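Local coordinates for endoglucanase (Ruminococcus champanellensis, PDB 6WQV), which hydrolyses cellulose and probably related plant cell-wall polysaccharides as a broad-specificity endoglucanase of glycosyl hydrolase family 5, at residues M162-L167 with Y213-S218; Q190-T195 with R206-P211; L33-T38 with T51-P56. All blocks are in the same frame, centred on the assembly; numbering follows the deposited sequence.

Contact 1: residues M162-L167 with Y213-S218; sequences MNQPRL and YAASCS. Unlike the reference sequence in segment 162-167: Q164 (reference Glu). With GLC (alpha-D-glucopyranose), chain E.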
loop_
_atom_site.group_PDB
_atom_site.type_symbol
_atom_site.label_atom_id
_atom_site.label_comp_id
_atom_site.label_asym_id
_atom_site.label_seq_id
_atom_site.Cartn_x
_atom_site.Cartn_y
_atom_site.Cartn_z
ATOM N N MET A 162 -7.452 0.681 3.950
ATOM C CA MET A 162 -7.965 0.376 2.624
ATOM C C MET A 162 -6.851 0.685 1.636
ATOM O O MET A 162 -5.862 1.341 1.978
ATOM C CB MET A 162 -9.175 1.239 2.255
ATOM C CG MET A 162 -10.387 1.041 3.132
ATOM S SD MET A 162 -11.737 2.102 2.625
ATOM C CE MET A 162 -11.214 3.671 3.294
ATOM N N ASN A 163 -7.029 0.244 0.394
ATOM C CA ASN A 163 -6.024 0.467 -0.640
ATOM C C ASN A 163 -6.402 1.606 -1.577
ATOM O O ASN A 163 -5.867 2.712 -1.454
ATOM C CB ASN A 163 -5.778 -0.818 -1.423
ATOM C CG ASN A 163 -4.735 -0.656 -2.504
ATOM O OD1 ASN A 163 -3.672 -0.089 -2.264
ATOM N ND2 ASN A 163 -5.050 -1.135 -3.703
ATOM N N GLN A 164 -7.301 1.339 -2.521
ATOM C CA GLN A 164 -7.715 2.317 -3.528
ATOM C C GLN A 164 -9.232 2.335 -3.647
ATOM O O GLN A 164 -9.789 2.011 -4.699
ATOM C CB GLN A 164 -7.083 2.000 -4.881
ATOM C CG GLN A 164 -5.633 2.341 -4.966
ATOM C CD GLN A 164 -5.120 2.281 -6.381
ATOM O OE1 GLN A 164 -5.320 1.290 -7.086
ATOM N NE2 GLN A 164 -4.479 3.359 -6.822
ATOM N N PRO A 165 -9.934 2.708 -2.577
ATOM C CA PRO A 165 -11.401 2.758 -2.651
ATOM C C PRO A 165 -11.851 3.712 -3.748
ATOM O O PRO A 165 -11.338 4.827 -3.876
ATOM C CB PRO A 165 -11.803 3.258 -1.260
ATOM C CG PRO A 165 -10.613 4.058 -0.795
ATOM C CD PRO A 165 -9.417 3.287 -1.328
ATOM N N ARG A 166 -12.812 3.267 -4.553
ATOM C CA ARG A 166 -13.156 4.010 -5.757
ATOM C C ARG A 166 -14.460 3.478 -6.337
ATOM O O ARG A 166 -15.001 2.467 -5.882
ATOM C CB ARG A 166 -12.030 3.894 -6.785
ATOM C CG ARG A 166 -11.900 2.491 -7.363
ATOM C CD ARG A 166 -10.608 2.322 -8.126
ATOM N NE ARG A 166 -10.475 0.999 -8.730
ATOM C CZ ARG A 166 -9.950 -0.055 -8.114
ATOM N NH1 ARG A 166 -9.520 0.045 -6.868
ATOM N NH2 ARG A 166 -9.856 -1.217 -8.753
ATOM N N LEU A 167 -14.962 4.189 -7.348
ATOM C CA LEU A 167 -16.175 3.783 -8.055
ATOM C C LEU A 167 -15.792 2.977 -9.286
ATOM O O LEU A 167 -15.571 3.522 -10.367
ATOM C CB LEU A 167 -16.973 5.005 -8.477
ATOM C CG LEU A 167 -17.757 5.728 -7.393
ATOM C CD1 LEU A 167 -18.319 7.010 -8.001
ATOM C CD2 LEU A 167 -18.847 4.835 -6.838
ATOM N N TYR A 213 -9.495 9.011 -1.894
ATOM C CA TYR A 213 -10.155 8.370 -3.025
ATOM C C TYR A 213 -9.100 7.860 -4.009
ATOM O O TYR A 213 -8.255 8.629 -4.472
ATOM C CB TYR A 213 -11.111 9.364 -3.721
ATOM C CG TYR A 213 -11.803 8.730 -4.908
ATOM C CD1 TYR A 213 -11.138 8.591 -6.115
ATOM C CD2 TYR A 213 -13.090 8.212 -4.810
ATOM C CE1 TYR A 213 -11.727 7.967 -7.192
ATOM C CE2 TYR A 213 -13.690 7.584 -5.889
ATOM C CZ TYR A 213 -13.003 7.461 -7.074
ATOM O OH TYR A 213 -13.597 6.841 -8.149
ATOM N N ALA A 214 -9.144 6.562 -4.313
ATOM C CA ALA A 214 -8.215 5.880 -5.230
ATOM C C ALA A 214 -6.745 6.072 -4.855
ATOM O O ALA A 214 -5.856 5.841 -5.689
ATOM C CB ALA A 214 -8.456 6.256 -6.696
ATOM N N ALA A 215 -6.470 6.450 -3.610
ATOM C CA ALA A 215 -5.121 6.821 -3.170
ATOM C C ALA A 215 -4.493 7.845 -4.110
ATOM O O ALA A 215 -3.280 7.847 -4.344
ATOM C CB ALA A 215 -4.219 5.596 -3.008
ATOM N N SER A 216 -5.324 8.728 -4.652
ATOM C CA SER A 216 -4.891 9.728 -5.609
ATOM C C SER A 216 -4.770 11.081 -4.932
ATOM O O SER A 216 -5.581 11.439 -4.067
ATOM C CB SER A 216 -5.884 9.841 -6.766
ATOM O OG SER A 216 -5.566 10.928 -7.624
ATOM N N CYS A 217 -3.767 11.845 -5.349
ATOM C CA CYS A 217 -3.601 13.231 -4.937
ATOM C C CYS A 217 -3.979 14.105 -6.121
ATOM O O CYS A 217 -3.266 14.144 -7.132
ATOM C CB CYS A 217 -2.160 13.502 -4.507
ATOM S SG CYS A 217 -1.921 15.187 -3.914
ATOM N N SER A 218 -5.117 14.778 -5.998
ATOM C CA SER A 218 -5.560 15.806 -6.922
ATOM C C SER A 218 -6.358 16.798 -6.088
ATOM O O SER A 218 -6.743 16.504 -4.952
ATOM C CB SER A 218 -6.449 15.233 -8.022
ATOM O OG SER A 218 -7.688 14.809 -7.480
HETATM C C1 GLC E . -2.513 0.255 -7.657
HETATM C C2 GLC E . -2.752 -1.097 -7.010
HETATM C C3 GLC E . -1.899 -2.236 -7.370
HETATM C C4 GLC E . -1.685 -2.290 -8.865
HETATM C C5 GLC E . -0.990 -1.005 -9.248
HETATM C C6 GLC E . -0.487 -0.959 -10.681
HETATM O O1 GLC E . -1.677 1.117 -7.004
HETATM O O2 GLC E . -2.795 -0.872 -5.568
HETATM O O3 GLC E . -2.597 -3.456 -6.917
HETATM O O4 GLC E . -0.909 -3.449 -9.185
HETATM O O5 GLC E . -1.938 0.121 -9.065
HETATM O O6 GLC E . -1.512 -1.027 -11.573
#
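Y213 and A214 hold the P165-L167 backbone at two points, and this is where the contact is tight. A214 N donates to P165 O (2.8 Å, N-H...O 155°), and the same carbonyl oxygen sits over one face of the Y213 ring, offset toward its rim. With chi1 at 180°, Y213 swings its CG away from its own amide nitrogen and runs the ring along R166 toward L167, whose N reaches Y213 OH at 3.1 Å in a nearly straight bond (176°). The hydroxyl also bonds to the carbonyl of E173, so two backbone groups fix the phenol. R166 CB lies beside the hydroxyl, 3.6 Å from Y213 OH. A214 and A215 both have positive phi, and S216 N returns to Y213 O, so the chain turns back sharply; A215 CB comes to 3.7 Å from N163 O. I185 of helix 179-197 packs on both P165 and Y213, and P211 on P165.

The rest is looser. S216-S218 lead off without touching 162-167, and R166 and L167 are partly exposed, though L167 N is gripped. The guanidinium of R166 is nevertheless held: NH1 donates to Q164 O (2.9 Å), close to the guanidinium plane, and NE forms a salt bridge with E173.

On the sugar side, N163 ND2 bonds GLC O2 at 2.9 Å. Q164, where the reference sequence has glutamate, turns OE1 to within 3.0 Å of GLC C1, while its NE2 makes a weak bond to A214 O. The Asn-Gln-Pro run after strand 157-160 matches the Asn-Glu-Pro signature of family 5, whose glutamate is the general acid/base. The weak bond is consistent with NE2 being turned to the 213-218 turn and OE1 to the anomeric carbon, where that glutamate would be expected.

Contact 2: residues Q190-T195 with R206-P211; sequences QTFVNT and RCLMVP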
loop_
_atom_site.group_PDB
_atom_site.type_symbol
_atom_site.label_atom_id
_atom_site.label_comp_id
_atom_site.label_asym_id
_atom_site.label_seq_id
_atom_site.Cartn_x
_atom_site.Cartn_y
_atom_site.Cartn_z
ATOM N N GLN A 190 -12.868 6.534 8.883
ATOM C CA GLN A 190 -13.187 6.776 10.287
ATOM C C GLN A 190 -13.547 5.474 10.994
ATOM O O GLN A 190 -13.110 5.224 12.126
ATOM C CB GLN A 190 -14.332 7.783 10.403
ATOM C CG GLN A 190 -14.660 8.147 11.834
ATOM C CD GLN A 190 -13.541 8.926 12.502
ATOM O OE1 GLN A 190 -13.318 10.099 12.196
ATOM N NE2 GLN A 190 -12.822 8.270 13.411
ATOM N N THR A 191 -14.333 4.621 10.338
ATOM C CA THR A 191 -14.673 3.329 10.928
ATOM C C THR A 191 -13.423 2.503 11.188
ATOM O O THR A 191 -13.273 1.899 12.254
ATOM C CB THR A 191 -15.625 2.577 10.000
ATOM O OG1 THR A 191 -16.854 3.308 9.910
ATOM C CG2 THR A 191 -15.902 1.181 10.519
ATOM N N PHE A 192 -12.520 2.446 10.206
ATOM C CA PHE A 192 -11.282 1.693 10.378
ATOM C C PHE A 192 -10.525 2.147 11.619
ATOM O O PHE A 192 -10.099 1.326 12.441
ATOM C CB PHE A 192 -10.431 1.844 9.107
ATOM C CG PHE A 192 -8.958 1.594 9.312
ATOM C CD1 PHE A 192 -8.482 0.332 9.629
ATOM C CD2 PHE A 192 -8.049 2.629 9.163
ATOM C CE1 PHE A 192 -7.112 0.116 9.807
ATOM C CE2 PHE A 192 -6.689 2.425 9.337
ATOM C CZ PHE A 192 -6.222 1.167 9.661
ATOM N N VAL A 193 -10.343 3.455 11.774
ATOM C CA VAL A 193 -9.591 3.956 12.922
ATOM C C VAL A 193 -10.299 3.582 14.221
ATOM O O VAL A 193 -9.680 3.070 15.160
ATOM C CB VAL A 193 -9.364 5.470 12.794
ATOM C CG1 VAL A 193 -8.786 6.040 14.072
ATOM C CG2 VAL A 193 -8.447 5.767 11.617
ATOM N N ASN A 194 -11.613 3.812 14.282
ATOM C CA ASN A 194 -12.350 3.478 15.502
ATOM C C ASN A 194 -12.233 1.995 15.826
ATOM O O ASN A 194 -12.104 1.613 16.998
ATOM C CB ASN A 194 -13.829 3.842 15.349
ATOM C CG ASN A 194 -14.070 5.340 15.263
ATOM O OD1 ASN A 194 -13.232 6.147 15.658
ATOM N ND2 ASN A 194 -15.234 5.713 14.743
ATOM N N THR A 195 -12.308 1.139 14.799
ATOM C CA THR A 195 -12.287 -0.307 15.004
ATOM C C THR A 195 -10.956 -0.754 15.594
ATOM O O THR A 195 -10.916 -1.597 16.500
ATOM C CB THR A 195 -12.555 -1.000 13.665
ATOM O OG1 THR A 195 -13.885 -0.695 13.215
ATOM C CG2 THR A 195 -12.369 -2.524 13.755
ATOM N N ARG A 206 -0.660 2.447 17.909
ATOM C CA ARG A 206 -0.097 2.079 16.614
ATOM C C ARG A 206 -0.351 3.174 15.578
ATOM O O ARG A 206 -1.420 3.786 15.546
ATOM C CB ARG A 206 -0.745 0.779 16.135
ATOM C CG ARG A 206 -0.102 0.160 14.895
ATOM C CD ARG A 206 -0.682 -1.217 14.547
ATOM N NE ARG A 206 -0.738 -2.070 15.732
ATOM C CZ ARG A 206 0.316 -2.639 16.316
ATOM N NH1 ARG A 206 1.534 -2.477 15.821
ATOM N NH2 ARG A 206 0.142 -3.371 17.410
ATOM N N CYS A 207 0.625 3.411 14.708
ATOM C CA CYS A 207 0.395 4.298 13.578
ATOM C C CYS A 207 -0.450 3.592 12.522
ATOM O O CYS A 207 -0.284 2.394 12.259
ATOM C CB CYS A 207 1.719 4.764 12.978
ATOM S SG CYS A 207 2.561 5.985 13.996
ATOM N N LEU A 208 -1.374 4.342 11.917
ATOM C CA LEU A 208 -2.312 3.811 10.944
ATOM C C LEU A 208 -2.263 4.653 9.675
ATOM O O LEU A 208 -2.047 5.866 9.725
ATOM C CB LEU A 208 -3.726 3.852 11.514
ATOM C CG LEU A 208 -3.938 3.251 12.906
ATOM C CD1 LEU A 208 -5.388 3.481 13.332
ATOM C CD2 LEU A 208 -3.572 1.789 12.933
ATOM N N MET A 209 -2.470 3.992 8.539
ATOM C CA MET A 209 -2.450 4.642 7.234
ATOM C C MET A 209 -3.842 4.591 6.615
ATOM O O MET A 209 -4.560 3.593 6.754
ATOM C CB MET A 209 -1.433 3.965 6.298
ATOM C CG MET A 209 0.029 4.319 6.577
ATOM S SD MET A 209 1.207 3.261 5.700
ATOM C CE MET A 209 0.507 3.410 4.085
ATOM N N VAL A 210 -4.225 5.681 5.955
ATOM C CA VAL A 210 -5.511 5.783 5.266
ATOM C C VAL A 210 -5.316 6.409 3.891
ATOM O O VAL A 210 -4.528 7.358 3.741
ATOM C CB VAL A 210 -6.543 6.595 6.067
ATOM C CG1 VAL A 210 -7.008 5.833 7.300
ATOM C CG2 VAL A 210 -5.982 7.972 6.454
ATOM N N PRO A 211 -6.034 5.925 2.875
ATOM C CA PRO A 211 -5.936 6.547 1.547
ATOM C C PRO A 211 -6.981 7.616 1.306
ATOM O O PRO A 211 -8.043 7.603 1.934
ATOM C CB PRO A 211 -6.190 5.369 0.603
ATOM C CG PRO A 211 -7.237 4.577 1.373
ATOM C CD PRO A 211 -6.870 4.715 2.847
#
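F192 reaches from helix 179-197 onto strand 208-211, and with L208 and V193 it carries most of this wholly buried, apolar contact. No hydrogen bond crosses it. The F192 ring touches three consecutive strand residues. CE2 lies 3.9 Å from L208 CB. The same atom is 3.5 Å from M209 O, and CD2 lies 3.8 Å from V210 CG1. The valine methyl comes at the ring's edge, near its plane, whereas L208 CB and M209 O approach obliquely. Chi1 of 158° puts F192 CG roughly opposite the backbone N, and from there the ring extends across to the strand. Beyond the two segments it meets W143, with the ring planes inclined at about 60°, and F159 of the neighbouring strand.

L208 points its CB at the helix and serves two partners. CB meets the F192 ring, as above, while CD1 lies 4.2 Å from V193 CG2, one helix residue further on. The V193 methyl is the looser of the two contacts, and V193 also leans on P228 and L236. L208 itself touches V196 and R197 on the next part of the helix.

The strand alternates as expected. L208 and V210 face the helix, while M209 points away from it, among I158, E160, I237 and D239 of the flanking strands. One face of strand 208-211 therefore packs on the helix and the other turns to the barrel interior. The helix and strand segments run nearly antiparallel, at 167° between their directions, with axes 9.7 Å apart. The strand is hydrogen-bonded on both sides within the sheet, through F159 and G161 and through K235 and I237. This is the returning half of a beta-alpha-beta crossover, the repeating element of the (beta/alpha)8 TIM barrel.

Contact 3: residues L33-T38 with T51-P56; sequences LDATTT and TAWGCP. With BGC (beta-D-glucopyranose), chain B.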
loop_
_atom_site.group_PDB
_atom_site.type_symbol
_atom_site.label_atom_id
_atom_site.label_comp_id
_atom_site.label_asym_id
_atom_site.label_seq_id
_atom_site.Cartn_x
_atom_site.Cartn_y
_atom_site.Cartn_z
ATOM N N LEU A 33 -0.161 -11.974 -1.758
ATOM C CA LEU A 33 -1.336 -12.171 -0.901
ATOM C C LEU A 33 -2.510 -11.300 -1.330
ATOM O O LEU A 33 -3.631 -11.516 -0.848
ATOM C CB LEU A 33 -0.973 -11.923 0.560
ATOM C CG LEU A 33 0.185 -12.778 1.098
ATOM C CD1 LEU A 33 0.429 -12.455 2.579
ATOM C CD2 LEU A 33 -0.055 -14.269 0.873
ATOM N N ASP A 34 -2.270 -10.343 -2.237
ATOM C CA ASP A 34 -3.303 -9.513 -2.846
ATOM C C ASP A 34 -3.964 -10.159 -4.062
ATOM O O ASP A 34 -4.975 -9.631 -4.545
ATOM C CB ASP A 34 -2.739 -8.134 -3.243
ATOM C CG ASP A 34 -1.374 -8.200 -3.958
ATOM O OD1 ASP A 34 -0.469 -8.920 -3.482
ATOM O OD2 ASP A 34 -1.208 -7.490 -4.974
ATOM N N ALA A 35 -3.443 -11.271 -4.575
ATOM C CA ALA A 35 -4.043 -11.896 -5.742
ATOM C C ALA A 35 -5.448 -12.385 -5.424
ATOM O O ALA A 35 -5.697 -12.978 -4.369
ATOM C CB ALA A 35 -3.172 -13.062 -6.213
ATOM N N THR A 36 -6.377 -12.125 -6.342
ATOM C CA THR A 36 -7.753 -12.579 -6.217
ATOM C C THR A 36 -8.069 -13.626 -7.278
ATOM O O THR A 36 -7.447 -13.668 -8.345
ATOM C CB THR A 36 -8.748 -11.416 -6.345
ATOM O OG1 THR A 36 -8.571 -10.755 -7.606
ATOM C CG2 THR A 36 -8.568 -10.410 -5.219
ATOM N N THR A 37 -9.054 -14.479 -6.967
ATOM C CA THR A 37 -9.540 -15.530 -7.857
ATOM C C THR A 37 -11.062 -15.501 -7.920
ATOM O O THR A 37 -11.686 -16.476 -8.355
ATOM C CB THR A 37 -9.078 -16.904 -7.376
ATOM O OG1 THR A 37 -9.649 -17.177 -6.089
ATOM C CG2 THR A 37 -7.566 -16.934 -7.247
ATOM N N THR A 38 -11.657 -14.385 -7.496
ATOM C CA THR A 38 -13.083 -14.332 -7.203
ATOM C C THR A 38 -13.943 -14.763 -8.382
ATOM O O THR A 38 -15.006 -15.363 -8.184
ATOM C CB THR A 38 -13.433 -12.899 -6.801
ATOM O OG1 THR A 38 -12.403 -12.371 -5.949
ATOM C CG2 THR A 38 -14.768 -12.860 -6.091
ATOM N N THR A 51 -0.130 -17.937 -5.200
ATOM C CA THR A 51 0.557 -18.256 -6.445
ATOM C C THR A 51 -0.305 -18.001 -7.679
ATOM O O THR A 51 0.078 -18.397 -8.785
ATOM C CB THR A 51 1.036 -19.713 -6.429
ATOM O OG1 THR A 51 -0.084 -20.610 -6.368
ATOM C CG2 THR A 51 1.941 -19.971 -5.232
ATOM N N ALA A 52 -1.438 -17.321 -7.522
ATOM C CA ALA A 52 -2.378 -17.193 -8.624
ATOM C C ALA A 52 -1.903 -16.231 -9.705
ATOM O O ALA A 52 -2.334 -16.360 -10.857
ATOM C CB ALA A 52 -3.740 -16.751 -8.092
ATOM N N TRP A 53 -1.037 -15.285 -9.374
ATOM C CA TRP A 53 -0.661 -14.210 -10.283
ATOM C C TRP A 53 0.848 -14.165 -10.522
ATOM O O TRP A 53 1.472 -13.100 -10.480
ATOM C CB TRP A 53 -1.139 -12.854 -9.762
ATOM C CG TRP A 53 -2.614 -12.571 -9.857
ATOM C CD1 TRP A 53 -3.584 -13.353 -10.413
ATOM C CD2 TRP A 53 -3.273 -11.394 -9.374
ATOM N NE1 TRP A 53 -4.807 -12.734 -10.299
ATOM C CE2 TRP A 53 -4.642 -11.529 -9.668
ATOM C CE3 TRP A 53 -2.834 -10.235 -8.722
ATOM C CZ2 TRP A 53 -5.581 -10.549 -9.331
ATOM C CZ3 TRP A 53 -3.766 -9.265 -8.383
ATOM C CH2 TRP A 53 -5.124 -9.428 -8.693
ATOM N N GLY A 54 1.461 -15.318 -10.755
ATOM C CA GLY A 54 2.829 -15.354 -11.248
ATOM C C GLY A 54 3.909 -15.209 -10.205
ATOM O O GLY A 54 5.064 -14.941 -10.561
ATOM N N CYS A 55 3.579 -15.380 -8.934
ATOM C CA CYS A 55 4.586 -15.329 -7.901
ATOM C C CYS A 55 4.723 -16.685 -7.224
ATOM O O CYS A 55 3.737 -17.423 -7.102
ATOM C CB CYS A 55 4.206 -14.268 -6.865
ATOM S SG CYS A 55 4.268 -12.593 -7.551
ATOM N N PRO A 56 5.934 -17.055 -6.826
ATOM C CA PRO A 56 6.122 -18.275 -6.039
ATOM C C PRO A 56 5.692 -18.037 -4.600
ATOM O O PRO A 56 5.436 -16.913 -4.174
ATOM C CB PRO A 56 7.634 -18.507 -6.128
ATOM C CG PRO A 56 8.199 -17.123 -6.225
ATOM C CD PRO A 56 7.203 -16.330 -7.043
HETATM C C2 BGC B . -4.353 -8.829 -13.594
HETATM C C3 BGC B . -4.608 -10.287 -13.619
HETATM C C4 BGC B . -3.344 -11.091 -13.885
HETATM C C5 BGC B . -2.253 -10.700 -12.882
HETATM C C6 BGC B . -0.946 -11.415 -13.196
HETATM C C1 BGC B . -3.252 -8.450 -12.620
HETATM O O2 BGC B . -5.531 -8.112 -13.200
HETATM O O3 BGC B . -5.567 -10.569 -14.670
HETATM O O4 BGC B . -3.623 -12.478 -13.751
HETATM O O5 BGC B . -1.999 -9.259 -12.918
HETATM O O6 BGC B . -0.412 -10.884 -14.369
HETATM O O HOH W 1 -7.020 -15.192 -10.661
#
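The indole of W53 is sandwiched between backbone and sugar: A35 and T36 lie over one face and a bound beta-D-glucopyranose over the other. On the protein side A35 CA stands 3.6 Å from the centroid of the six-membered ring, 11° off its normal, a CH-pi contact made by an alpha carbon, with CB alongside. A35 CB rests over the CG-CD2 bond, 3.6 Å from W53 CD2, and T36 N covers the same face toward the rim. T36 OG1 adds a contact to W53 CZ2 at 3.5 Å. On the opposite face BGC C5 sits 3.6 Å above the plane, and BGC O4 is 3.5 Å from W53 CD1.

The indole is carried to this position with CG anti to the carbonyl carbon (chi1 -73°). A water links W53 NE1 to the other segment, donating to T36 O at 2.8 Å and accepting weakly from the indole nitrogen. Beside the indole, A52 CB meets T37 CG2 at 3.9 Å and also touches A35 CB, closing a small apolar patch. T37 OG1 bonds L41 O within the same loop, and D34 O accepts from S79 OG of another.

With an alanine here in place of W53 the sugar would probably lose its stacking platform, and a gap would open over A35 and T36.

A tryptophan laid flat against a pyranose is the usual carbohydrate platform of glycoside hydrolase clefts; here two loops near the first barrel strand, 26-29, build it as part of the glycan site.

Overall arrangement
From the N terminus, contact 3 comes first: after strand 26-29 it closes the span 33-56, which includes helix 46-50, building one end of the glycan cleft. The chain then runs through strands 73-76 and 113-117 before 162-167, after strand 157-160, opens contact 1, which closes at 213-218. Contact 2 falls wholly within that span, joining helix 179-197 to strand 208-211, so the two are nested and contact 3 stands in series before them. Contacts 1 and 2 meet at P211, whose CB lies 3.4 Å from N163 O. Contact 3 touches neither; its centre is about 22 Å from that of contact 1, and the nearest atoms are about 7 Å apart.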